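Local coordinates for protein Phenylalanine/tyrosine ammonia-lyase (Rhodosporidium toruloides, PDB 1Y2M) that catalyses the non-oxidative deamination of L-phenylalanine and L-tyrosine to trans-cinnamate and p-coumarate, releasing ammonium, as a homotetramer, at residues A53-D57 / S74-R80; C140-P144 / P201-L205; V553-D557 / R570-V574; R641-W645 / K676-G680. One frame throughout, in Å; residues are numbered along the deposited sequence.

Interaction 1. Residues A53-D57 / S74-R80; sequences AAPTD and SAARKGR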
loop_
_atom_site.group_PDB
_atom_site.type_symbol
_atom_site.label_atom_id
_atom_site.label_comp_id
_atom_site.label_asym_id
_atom_site.label_seq_id
_atom_site.Cartn_x
_atom_site.Cartn_y
_atom_site.Cartn_z
ATOM N N ALA B 53 5.275 17.020 32.416
ATOM C CA ALA B 53 5.959 17.690 33.530
ATOM C C ALA B 53 7.203 18.482 33.085
ATOM O O ALA B 53 7.814 19.164 33.897
ATOM C CB ALA B 53 6.355 16.658 34.586
ATOM N N ALA B 54 7.613 18.386 31.822
ATOM C CA ALA B 54 8.772 19.154 31.348
ATOM C C ALA B 54 8.551 20.643 31.637
ATOM O O ALA B 54 7.491 21.173 31.295
ATOM C CB ALA B 54 8.964 18.954 29.881
ATOM N N PRO B 55 9.519 21.313 32.304
ATOM C CA PRO B 55 9.464 22.780 32.499
ATOM C C PRO B 55 9.274 23.526 31.189
ATOM O O PRO B 55 9.765 23.069 30.157
ATOM C CB PRO B 55 10.846 23.119 33.083
ATOM C CG PRO B 55 11.325 21.890 33.672
ATOM C CD PRO B 55 10.713 20.724 32.928
ATOM N N THR B 56 8.562 24.648 31.210
ATOM C CA THR B 56 8.510 25.516 30.011
ATOM C C THR B 56 9.176 26.884 30.218
ATOM O O THR B 56 9.439 27.618 29.256
ATOM C CB THR B 56 7.085 25.727 29.530
ATOM O OG1 THR B 56 6.325 26.349 30.583
ATOM C CG2 THR B 56 6.464 24.395 29.107
ATOM N N ASP B 57 9.447 27.215 31.472
ATOM C CA ASP B 57 9.952 28.540 31.840
ATOM C C ASP B 57 11.455 28.500 32.081
ATOM O O ASP B 57 12.191 29.413 31.671
ATOM C CB ASP B 57 9.215 29.028 33.105
ATOM C CG ASP B 57 9.255 27.994 34.251
ATOM O OD1 ASP B 57 9.281 26.759 33.972
ATOM O OD2 ASP B 57 9.270 28.407 35.436
ATOM N N SER B 74 8.936 20.815 24.721
ATOM C CA SER B 74 8.893 22.129 25.410
ATOM C C SER B 74 9.639 23.218 24.661
ATOM O O SER B 74 9.175 24.361 24.557
ATOM C CB SER B 74 9.388 22.047 26.844
ATOM O OG SER B 74 10.760 21.676 26.962
ATOM N N ALA B 75 10.802 22.872 24.103
ATOM C CA ALA B 75 11.603 23.856 23.344
ATOM C C ALA B 75 10.939 24.137 21.992
ATOM O O ALA B 75 10.882 25.272 21.559
ATOM C CB ALA B 75 12.982 23.307 23.127
ATOM N N ALA B 76 10.436 23.097 21.338
ATOM C CA ALA B 76 9.843 23.255 19.999
ATOM C C ALA B 76 8.541 24.052 20.010
ATOM O O ALA B 76 8.341 24.934 19.166
ATOM C CB ALA B 76 9.574 21.911 19.363
ATOM N N ARG B 77 7.636 23.677 20.921
ATOM C CA ARG B 77 6.272 24.237 20.993
ATOM C C ARG B 77 5.979 25.266 22.049
ATOM O O ARG B 77 5.015 26.048 21.910
ATOM C CB ARG B 77 5.316 23.115 21.290
ATOM C CG ARG B 77 5.102 22.247 20.133
ATOM C CD ARG B 77 3.787 21.417 20.349
ATOM N NE ARG B 77 3.595 20.632 19.143
ATOM C CZ ARG B 77 3.027 19.437 19.086
ATOM N NH1 ARG B 77 2.601 18.806 20.173
ATOM N NH2 ARG B 77 2.919 18.855 17.915
ATOM N N LYS B 78 6.712 25.249 23.156
ATOM C CA LYS B 78 6.358 26.098 24.302
ATOM C C LYS B 78 7.311 27.252 24.595
ATOM O O LYS B 78 7.229 27.902 25.654
ATOM C CB LYS B 78 6.202 25.269 25.583
ATOM C CG LYS B 78 5.355 24.021 25.468
ATOM C CD LYS B 78 3.916 24.353 25.318
ATOM C CE LYS B 78 3.052 23.100 25.341
ATOM N NZ LYS B 78 1.650 23.503 25.545
ATOM N N GLY B 79 8.212 27.530 23.660
ATOM C CA GLY B 79 9.131 28.647 23.804
ATOM C C GLY B 79 10.121 28.572 24.945
ATOM O O GLY B 79 10.669 29.596 25.365
ATOM N N ARG B 80 10.405 27.375 25.429
ATOM C CA ARG B 80 11.338 27.231 26.522
ATOM C C ARG B 80 12.722 27.675 26.137
ATOM O O ARG B 80 13.181 27.318 25.042
ATOM C CB ARG B 80 11.455 25.783 26.917
ATOM C CG ARG B 80 12.270 25.586 28.184
ATOM C CD ARG B 80 12.192 24.157 28.508
ATOM N NE ARG B 80 12.910 23.798 29.730
ATOM C CZ ARG B 80 13.095 22.537 30.088
ATOM N NH1 ARG B 80 12.563 21.544 29.349
ATOM N NH2 ARG B 80 13.784 22.266 31.180
#
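With CG trans to the backbone N (chi1 -172°) and the chain straight as far as NE, Arg80 runs alongside Pro55, and this reach carries its guanidinium under the proline ring, with Pro55 CB 3.5 Å above the guanidinium plane of Arg80, toward the rim. The setting is a beta-alpha-beta crossover: helix 69-77 joins the parallel strands 60-62 and 82-84, and here the loop leading to the first strand meets the end of the helix. Pro55 O lies over a guanidinium face, 3.3 Å from Arg80 NE but at too poor an angle for a hydrogen bond; NE bonds to Ser58 O instead. Arg80 NH1 bonds in the guanidinium plane to Ser74 OG (3.0 Å) and forms a salt bridge with Asp71, to whose backbone O Ser74 OG is hydrogen-bonded in turn; a long arginine suits a place where an apolar stem and several N-H groups are both used. Thr56 CG2 rests on Lys78 CB at 3.6 Å. Lys78 is the first residue off the helix, and Gly79, at a positive phi (64°) that glycine takes easily, carries the turn on to Arg80, whose CA makes a CA-H...O contact with Thr56 O at 3.4 Å.

Interaction 2. Residues C140-P144 / P201-L205; sequences CGVLP and PIVPL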
loop_
_atom_site.group_PDB
_atom_site.type_symbol
_atom_site.label_atom_id
_atom_site.label_comp_id
_atom_site.label_asym_id
_atom_site.label_seq_id
_atom_site.Cartn_x
_atom_site.Cartn_y
_atom_site.Cartn_z
ATOM N N CYS B 140 18.456 23.763 -2.248
ATOM C CA CYS B 140 17.890 23.394 -3.514
ATOM C C CYS B 140 16.425 23.046 -3.483
ATOM O O CYS B 140 15.904 22.498 -4.479
ATOM C CB CYS B 140 18.635 22.177 -4.030
ATOM S SG CYS B 140 18.554 20.680 -3.056
ATOM N N GLY B 141 15.739 23.426 -2.397
ATOM C CA GLY B 141 14.324 23.091 -2.216
ATOM C C GLY B 141 13.441 24.232 -2.632
ATOM O O GLY B 141 13.912 25.351 -2.836
ATOM N N VAL B 142 12.140 23.940 -2.679
ATOM C CA VAL B 142 11.144 24.871 -3.176
ATOM C C VAL B 142 10.398 25.549 -2.029
ATOM O O VAL B 142 9.914 24.925 -1.087
ATOM C CB VAL B 142 10.175 24.133 -4.137
ATOM C CG1 VAL B 142 8.948 24.964 -4.434
ATOM C CG2 VAL B 142 10.907 23.660 -5.349
ATOM N N LEU B 143 10.335 26.873 -2.162
ATOM C CA LEU B 143 9.650 27.781 -1.256
ATOM C C LEU B 143 8.986 28.873 -2.098
ATOM O O LEU B 143 9.422 29.127 -3.231
ATOM C CB LEU B 143 10.685 28.410 -0.331
ATOM C CG LEU B 143 11.269 27.556 0.766
ATOM C CD1 LEU B 143 12.471 28.277 1.363
ATOM C CD2 LEU B 143 10.211 27.218 1.812
ATOM N N PRO B 144 7.955 29.585 -1.572
ATOM C CA PRO B 144 7.349 30.650 -2.337
ATOM C C PRO B 144 8.367 31.723 -2.667
ATOM O O PRO B 144 9.189 32.079 -1.823
ATOM C CB PRO B 144 6.286 31.238 -1.383
ATOM C CG PRO B 144 6.311 30.467 -0.189
ATOM C CD PRO B 144 7.323 29.388 -0.263
ATOM N N PRO B 201 14.301 29.598 10.942
ATOM C CA PRO B 201 14.539 29.520 9.525
ATOM C C PRO B 201 13.352 28.998 8.742
ATOM O O PRO B 201 12.665 28.092 9.188
ATOM C CB PRO B 201 15.728 28.581 9.426
ATOM C CG PRO B 201 16.497 28.797 10.686
ATOM C CD PRO B 201 15.395 28.980 11.721
ATOM N N ILE B 202 13.163 29.560 7.566
ATOM C CA ILE B 202 12.155 29.093 6.644
ATOM C C ILE B 202 12.832 27.998 5.814
ATOM O O ILE B 202 13.845 28.252 5.132
ATOM C CB ILE B 202 11.654 30.247 5.742
ATOM C CG1 ILE B 202 10.926 31.273 6.569
ATOM C CG2 ILE B 202 10.782 29.730 4.609
ATOM C CD1 ILE B 202 9.723 30.776 7.307
ATOM N N VAL B 203 12.311 26.779 5.897
ATOM C CA VAL B 203 12.980 25.637 5.315
ATOM C C VAL B 203 11.968 24.907 4.438
ATOM O O VAL B 203 10.830 24.751 4.824
ATOM C CB VAL B 203 13.434 24.692 6.475
ATOM C CG1 VAL B 203 14.130 23.423 5.964
ATOM C CG2 VAL B 203 14.304 25.414 7.499
ATOM N N PRO B 204 12.381 24.477 3.248
ATOM C CA PRO B 204 11.447 23.708 2.410
ATOM C C PRO B 204 10.924 22.447 3.108
ATOM O O PRO B 204 11.648 21.775 3.817
ATOM C CB PRO B 204 12.325 23.304 1.198
ATOM C CG PRO B 204 13.394 24.362 1.158
ATOM C CD PRO B 204 13.698 24.653 2.611
ATOM N N LEU B 205 9.684 22.094 2.804
ATOM C CA LEU B 205 9.011 20.921 3.372
ATOM C C LEU B 205 9.657 19.669 2.832
ATOM O O LEU B 205 9.844 18.661 3.531
ATOM C CB LEU B 205 7.556 20.899 2.935
ATOM C CG LEU B 205 6.699 19.741 3.441
ATOM C CD1 LEU B 205 6.714 19.672 4.939
ATOM C CD2 LEU B 205 5.308 19.903 2.960
#
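Ile202 meets the tip of Leu143 just after strand 200-201, an outer strand, within this chain, of a small antiparallel sheet in the largely helical PAL/histidase fold; residues 140-144 and 201-205 meet without a hydrogen bond between them. Ile202 CG2, trans to the backbone N, touches Leu143 CD2 at 3.8 Å, whereas the longer branch leads away. Val203 turns its side chain from the contact, towards Val165 and Tyr220, yet Val203 C still passes 3.9 Å from Leu143 CD2. Pro204 follows and takes the middle of the contact. Leu143 crosses it at about a right angle, Leu143 CG and Pro204 CG lying 3.9 Å apart, and the branched leucine can thus touch both Ile202 and the proline ring. Cutting Leu143 back to an alanine removes both end methyls and is likely to open a gap between Ile202 CG2 and the Pro204 ring. The backbone N of Leu143 is bonded to Ser696 of the second subunit, which ties this loop into the assembly. Beyond, Pro204 CB lies 3.7 Å from Val142 O. Gly141 suits its place because a CB would collide with Pro204 CG, which sits 3.7 Å from Gly141 CA.

Interaction 3. Residues V553-D557 / R570-V574; sequences VSLID and RDELV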
loop_
_atom_site.group_PDB
_atom_site.type_symbol
_atom_site.label_atom_id
_atom_site.label_comp_id
_atom_site.label_asym_id
_atom_site.label_seq_id
_atom_site.Cartn_x
_atom_site.Cartn_y
_atom_site.Cartn_z
ATOM N N VAL B 553 -46.733 0.417 37.942
ATOM C CA VAL B 553 -47.361 -0.293 39.050
ATOM C C VAL B 553 -48.677 0.385 39.417
ATOM O O VAL B 553 -49.713 -0.265 39.624
ATOM C CB VAL B 553 -46.404 -0.366 40.250
ATOM C CG1 VAL B 553 -47.106 -0.990 41.448
ATOM C CG2 VAL B 553 -45.144 -1.147 39.878
ATOM N N SER B 554 -48.637 1.703 39.546
ATOM C CA SER B 554 -49.785 2.471 39.968
ATOM C C SER B 554 -50.961 2.360 39.013
ATOM O O SER B 554 -52.111 2.190 39.432
ATOM C CB SER B 554 -49.389 3.931 40.117
ATOM O OG SER B 554 -50.541 4.735 40.320
ATOM N N LEU B 555 -50.662 2.457 37.710
ATOM C CA LEU B 555 -51.714 2.358 36.688
ATOM C C LEU B 555 -52.298 0.957 36.651
ATOM O O LEU B 555 -53.500 0.787 36.486
ATOM C CB LEU B 555 -51.180 2.751 35.308
ATOM C CG LEU B 555 -51.105 4.264 35.074
ATOM C CD1 LEU B 555 -50.171 4.593 33.918
ATOM C CD2 LEU B 555 -52.490 4.873 34.866
ATOM N N ILE B 556 -51.437 -0.049 36.783
ATOM C CA ILE B 556 -51.891 -1.441 36.888
ATOM C C ILE B 556 -52.819 -1.605 38.099
ATOM O O ILE B 556 -53.858 -2.274 38.036
ATOM C CB ILE B 556 -50.688 -2.405 36.971
ATOM C CG1 ILE B 556 -50.107 -2.668 35.579
ATOM C CG2 ILE B 556 -51.054 -3.714 37.634
ATOM C CD1 ILE B 556 -48.869 -3.556 35.600
ATOM N N ASP B 557 -52.453 -1.003 39.221
ATOM C CA ASP B 557 -53.321 -1.109 40.405
ATOM C C ASP B 557 -54.650 -0.423 40.201
ATOM O O ASP B 557 -55.720 -0.962 40.547
ATOM C CB ASP B 557 -52.643 -0.513 41.635
ATOM C CG ASP B 557 -51.585 -1.407 42.192
ATOM O OD1 ASP B 557 -51.608 -2.623 41.883
ATOM O OD2 ASP B 557 -50.746 -0.900 42.962
ATOM N N ARG B 570 -50.798 -10.376 40.578
ATOM C CA ARG B 570 -50.176 -9.035 40.527
ATOM C C ARG B 570 -48.660 -9.041 40.308
ATOM O O ARG B 570 -48.150 -8.339 39.421
ATOM C CB ARG B 570 -50.542 -8.226 41.754
ATOM C CG ARG B 570 -49.943 -6.828 41.753
ATOM C CD ARG B 570 -50.668 -5.966 42.762
ATOM N NE ARG B 570 -50.080 -4.630 42.960
ATOM C CZ ARG B 570 -49.027 -4.366 43.740
ATOM N NH1 ARG B 570 -48.339 -5.336 44.334
ATOM N NH2 ARG B 570 -48.621 -3.116 43.875
ATOM N N ASP B 571 -47.923 -9.798 41.124
ATOM C CA ASP B 571 -46.473 -9.976 40.918
ATOM C C ASP B 571 -46.180 -10.393 39.499
ATOM O O ASP B 571 -45.348 -9.798 38.826
ATOM C CB ASP B 571 -45.922 -11.084 41.818
ATOM C CG ASP B 571 -45.349 -10.570 43.089
ATOM O OD1 ASP B 571 -45.753 -9.450 43.499
ATOM O OD2 ASP B 571 -44.515 -11.316 43.677
ATOM N N GLU B 572 -46.860 -11.439 39.048
ATOM C CA GLU B 572 -46.625 -11.947 37.709
ATOM C C GLU B 572 -46.871 -10.853 36.657
ATOM O O GLU B 572 -46.099 -10.702 35.700
ATOM C CB GLU B 572 -47.539 -13.142 37.423
ATOM C CG GLU B 572 -47.221 -13.838 36.127
ATOM C CD GLU B 572 -48.218 -14.914 35.704
ATOM O OE1 GLU B 572 -49.179 -15.234 36.460
ATOM O OE2 GLU B 572 -48.020 -15.444 34.591
ATOM N N LEU B 573 -47.975 -10.123 36.822
ATOM C CA LEU B 573 -48.341 -9.143 35.799
ATOM C C LEU B 573 -47.318 -8.019 35.713
ATOM O O LEU B 573 -46.904 -7.603 34.620
ATOM C CB LEU B 573 -49.711 -8.528 36.065
ATOM C CG LEU B 573 -50.183 -7.571 34.946
ATOM C CD1 LEU B 573 -50.421 -8.358 33.656
ATOM C CD2 LEU B 573 -51.408 -6.786 35.298
ATOM N N VAL B 574 -46.961 -7.472 36.880
ATOM C CA VAL B 574 -46.000 -6.359 36.902
ATOM C C VAL B 574 -44.684 -6.809 36.278
ATOM O O VAL B 574 -44.078 -6.085 35.468
ATOM C CB VAL B 574 -45.731 -5.859 38.320
ATOM C CG1 VAL B 574 -44.620 -4.826 38.283
ATOM C CG2 VAL B 574 -46.964 -5.252 38.903
#
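Ile556 turns towards the facing helix and puts two of its branches to use: Ile556 CG2 meets Leu573 CD2 at 3.9 Å, and Ile556 CD1 lies 4.2 Å from Val574 CG2. The straight arm to CD1 and the short CG2 methyl reach different partners, which suits a beta-branched residue with one long limb. Leu573 gives only one methyl to this contact, and Met564 of the connecting loop, together with Trp625 of helix 619-646, closes in around the same apolar patch. A little further out, Val553 CG2 and Val574 CG1 approach to 4.0 Å, each valine offering a compact methyl where the two backbones are nearest.

The two segments belong to a splayed helical hairpin: the long helix 506-560 ends, a short loop reverses the chain, and helix 570-587 sets off at 129° to it, the axes of the segments coming within 11.1 Å. Pairing runs in the antiparallel sense, Val553 beside Val574 and, one turn along, Asp557 beside Arg570.

At the polar edge Arg570 reaches across with CG trans to its backbone N (chi1 -179°) and the chain extended to NE, and the turn at chi4 (-81°) sets the guanidinium against Asp557. Val553 CG1 touches Arg570 NH2 at 3.6 Å. The guanidinium grips Asp557 side-on in a salt bridge, one bond to each oxygen, which holds the two flat groups nearly coplanar. Arg570 NE donates to Asp557 OD1 at 2.7 Å in a nearly straight bond, and Arg570 NH2 to Asp557 OD2 at 3.2 Å, both oxygens accepting through their syn lone pairs.

Interaction 4. Residues R641-W645 / K676-G680; sequences RETFW and KARRG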
loop_
_atom_site.group_PDB
_atom_site.type_symbol
_atom_site.label_atom_id
_atom_site.label_comp_id
_atom_site.label_asym_id
_atom_site.label_seq_id
_atom_site.Cartn_x
_atom_site.Cartn_y
_atom_site.Cartn_z
ATOM N N ARG B 641 -37.475 15.485 29.757
ATOM C CA ARG B 641 -36.716 16.253 28.802
ATOM C C ARG B 641 -36.677 17.737 29.182
ATOM O O ARG B 641 -35.611 18.350 29.179
ATOM C CB ARG B 641 -37.319 16.142 27.437
ATOM C CG ARG B 641 -37.044 14.809 26.844
ATOM C CD ARG B 641 -37.943 14.613 25.616
ATOM N NE ARG B 641 -37.621 13.437 24.815
ATOM C CZ ARG B 641 -38.330 13.091 23.741
ATOM N NH1 ARG B 641 -39.363 13.810 23.356
ATOM N NH2 ARG B 641 -37.954 12.064 23.018
ATOM N N GLU B 642 -37.822 18.315 29.542
ATOM C CA GLU B 642 -37.829 19.744 29.882
ATOM C C GLU B 642 -36.971 20.021 31.097
ATOM O O GLU B 642 -36.258 21.036 31.133
ATOM C CB GLU B 642 -39.240 20.268 30.098
ATOM C CG GLU B 642 -39.865 20.783 28.893
ATOM C CD GLU B 642 -38.998 21.800 28.175
ATOM O OE1 GLU B 642 -38.517 22.769 28.793
ATOM O OE2 GLU B 642 -38.811 21.617 26.972
ATOM N N THR B 643 -37.004 19.115 32.075
ATOM C CA THR B 643 -36.191 19.280 33.270
ATOM C C THR B 643 -34.705 19.333 32.882
ATOM O O THR B 643 -33.980 20.218 33.359
ATOM C CB THR B 643 -36.441 18.173 34.255
ATOM O OG1 THR B 643 -37.778 18.268 34.731
ATOM C CG2 THR B 643 -35.460 18.237 35.411
ATOM N N PHE B 644 -34.246 18.428 32.005
ATOM C CA PHE B 644 -32.887 18.490 31.473
ATOM C C PHE B 644 -32.580 19.790 30.748
ATOM O O PHE B 644 -31.570 20.435 31.014
ATOM C CB PHE B 644 -32.681 17.327 30.485
ATOM C CG PHE B 644 -31.323 17.281 29.843
ATOM C CD1 PHE B 644 -30.262 16.677 30.480
ATOM C CD2 PHE B 644 -31.128 17.778 28.558
ATOM C CE1 PHE B 644 -29.007 16.613 29.883
ATOM C CE2 PHE B 644 -29.874 17.735 27.940
ATOM C CZ PHE B 644 -28.808 17.163 28.606
ATOM N N TRP B 645 -33.404 20.139 29.772
ATOM C CA TRP B 645 -33.018 21.239 28.870
ATOM C C TRP B 645 -33.190 22.617 29.478
ATOM O O TRP B 645 -32.594 23.584 28.993
ATOM C CB TRP B 645 -33.800 21.181 27.571
ATOM C CG TRP B 645 -33.398 20.031 26.713
ATOM C CD1 TRP B 645 -34.122 18.902 26.477
ATOM C CD2 TRP B 645 -32.162 19.876 25.987
ATOM N NE1 TRP B 645 -33.426 18.071 25.666
ATOM C CE2 TRP B 645 -32.224 18.646 25.334
ATOM C CE3 TRP B 645 -31.020 20.679 25.810
ATOM C CZ2 TRP B 645 -31.197 18.172 24.536
ATOM C CZ3 TRP B 645 -29.982 20.184 25.021
ATOM C CH2 TRP B 645 -30.101 18.984 24.360
ATOM N N LYS B 676 -22.277 21.810 24.182
ATOM C CA LYS B 676 -23.489 21.411 24.881
ATOM C C LYS B 676 -24.141 20.241 24.118
ATOM O O LYS B 676 -23.962 20.045 22.903
ATOM C CB LYS B 676 -24.476 22.572 24.998
ATOM C CG LYS B 676 -23.940 23.809 25.749
ATOM C CD LYS B 676 -23.242 23.458 27.120
ATOM C CE LYS B 676 -22.790 24.616 28.041
ATOM N NZ LYS B 676 -21.730 25.369 27.433
ATOM N N ALA B 677 -24.963 19.496 24.832
ATOM C CA ALA B 677 -25.923 18.610 24.169
ATOM C C ALA B 677 -26.756 19.433 23.166
ATOM O O ALA B 677 -26.964 20.633 23.361
ATOM C CB ALA B 677 -26.816 17.982 25.173
ATOM N N ARG B 678 -27.251 18.769 22.128
ATOM C CA ARG B 678 -27.977 19.417 21.050
ATOM C C ARG B 678 -29.397 18.913 20.986
ATOM O O ARG B 678 -29.651 17.695 20.823
ATOM C CB ARG B 678 -27.324 19.145 19.703
ATOM C CG ARG B 678 -27.890 20.021 18.588
ATOM C CD ARG B 678 -27.349 19.635 17.219
ATOM N NE ARG B 678 -27.683 20.692 16.238
ATOM C CZ ARG B 678 -26.960 21.790 16.032
ATOM N NH1 ARG B 678 -25.797 21.987 16.624
ATOM N NH2 ARG B 678 -27.404 22.690 15.179
ATOM N N ARG B 679 -30.335 19.819 21.130
ATOM C CA ARG B 679 -31.742 19.412 21.182
ATOM C C ARG B 679 -32.392 19.219 19.844
ATOM O O ARG B 679 -33.243 18.371 19.721
ATOM C CB ARG B 679 -32.574 20.424 21.948
ATOM C CG ARG B 679 -33.926 19.888 22.329
ATOM C CD ARG B 679 -34.624 20.649 23.426
ATOM N NE ARG B 679 -35.793 19.939 23.940
ATOM C CZ ARG B 679 -36.651 20.418 24.834
ATOM N NH1 ARG B 679 -36.485 21.631 25.401
ATOM N NH2 ARG B 679 -37.674 19.646 25.211
ATOM N N GLY B 680 -31.963 19.983 18.821
ATOM C CA GLY B 680 -32.447 19.779 17.464
ATOM C C GLY B 680 -33.013 21.042 16.841
ATOM O O GLY B 680 -33.877 21.708 17.426
#
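Arg679 lays its extended chain across one face of the Trp645 indole. Arg679 CD sits 3.4 Å above the centroid of the five-membered ring of Trp645 and almost on the ring normal, a CH-pi contact, and the guanidinium continues nearly parallel to the indole, 9° between the planes, with Arg679 NE 3.2 Å from Trp645 CD1. The straight run of methylenes, starting with CG trans to the backbone N (chi1 -165°), lets one arginine follow the long axis of the indole and still offer its charged end to an acid. Arg679 NH1 and NH2 grip Glu642 OE2 end-on, at 2.8 and 2.9 Å, from the same face of the carboxylate, whose plane is turned 35° from the guanidinium. NE forms a salt bridge with Glu459, which has a weak, long ion pair with Arg641 as well. Replacing Arg679 by a leucine would probably leave Glu642 without its cationic mate, take from Glu459 its stronger partner, and bare part of the indole face.

Phe644 brings its edge to the opposite indole face. Ala677 O meets the indole at its edge, 3.5 Å from Trp645 CZ3, while the small Ala677 CB stands off the plane on the Phe644 side, 3.5 Å from Trp645 CH2 and 4.1 Å from Phe644 CZ.

Arg678, turned away from the indole, forms a salt bridge with Glu136 of the second subunit. The contact joins the C-terminal end of helix 619-646 to the loop between helices 662-672 and 681-684, and helix 506-560 lines one side, Gln533 and Asp536 against Ala677 and Asp536 against Phe644.

In the fold
The four contacts follow one another along the chain, each closing before the next opens, and none touches another. Interactions 1 and 2 lie on the side of the chain's centre opposite interaction 3, about 26 Å apart between centres, and interaction 3 is about 66 and 78 Å from them, centre to centre. Interaction 4 shares that side with interaction 3, their centres about 32 Å apart. Helix 506-560 links these last two: it carries residues 553-557 and flanks the contact of 641-645 with 676-680, while helix 619-646, which bears 641-645, also packs on 553-557. Interactions 2 and 4 both touch the second subunit, so local loop packing and tetramer assembly meet there.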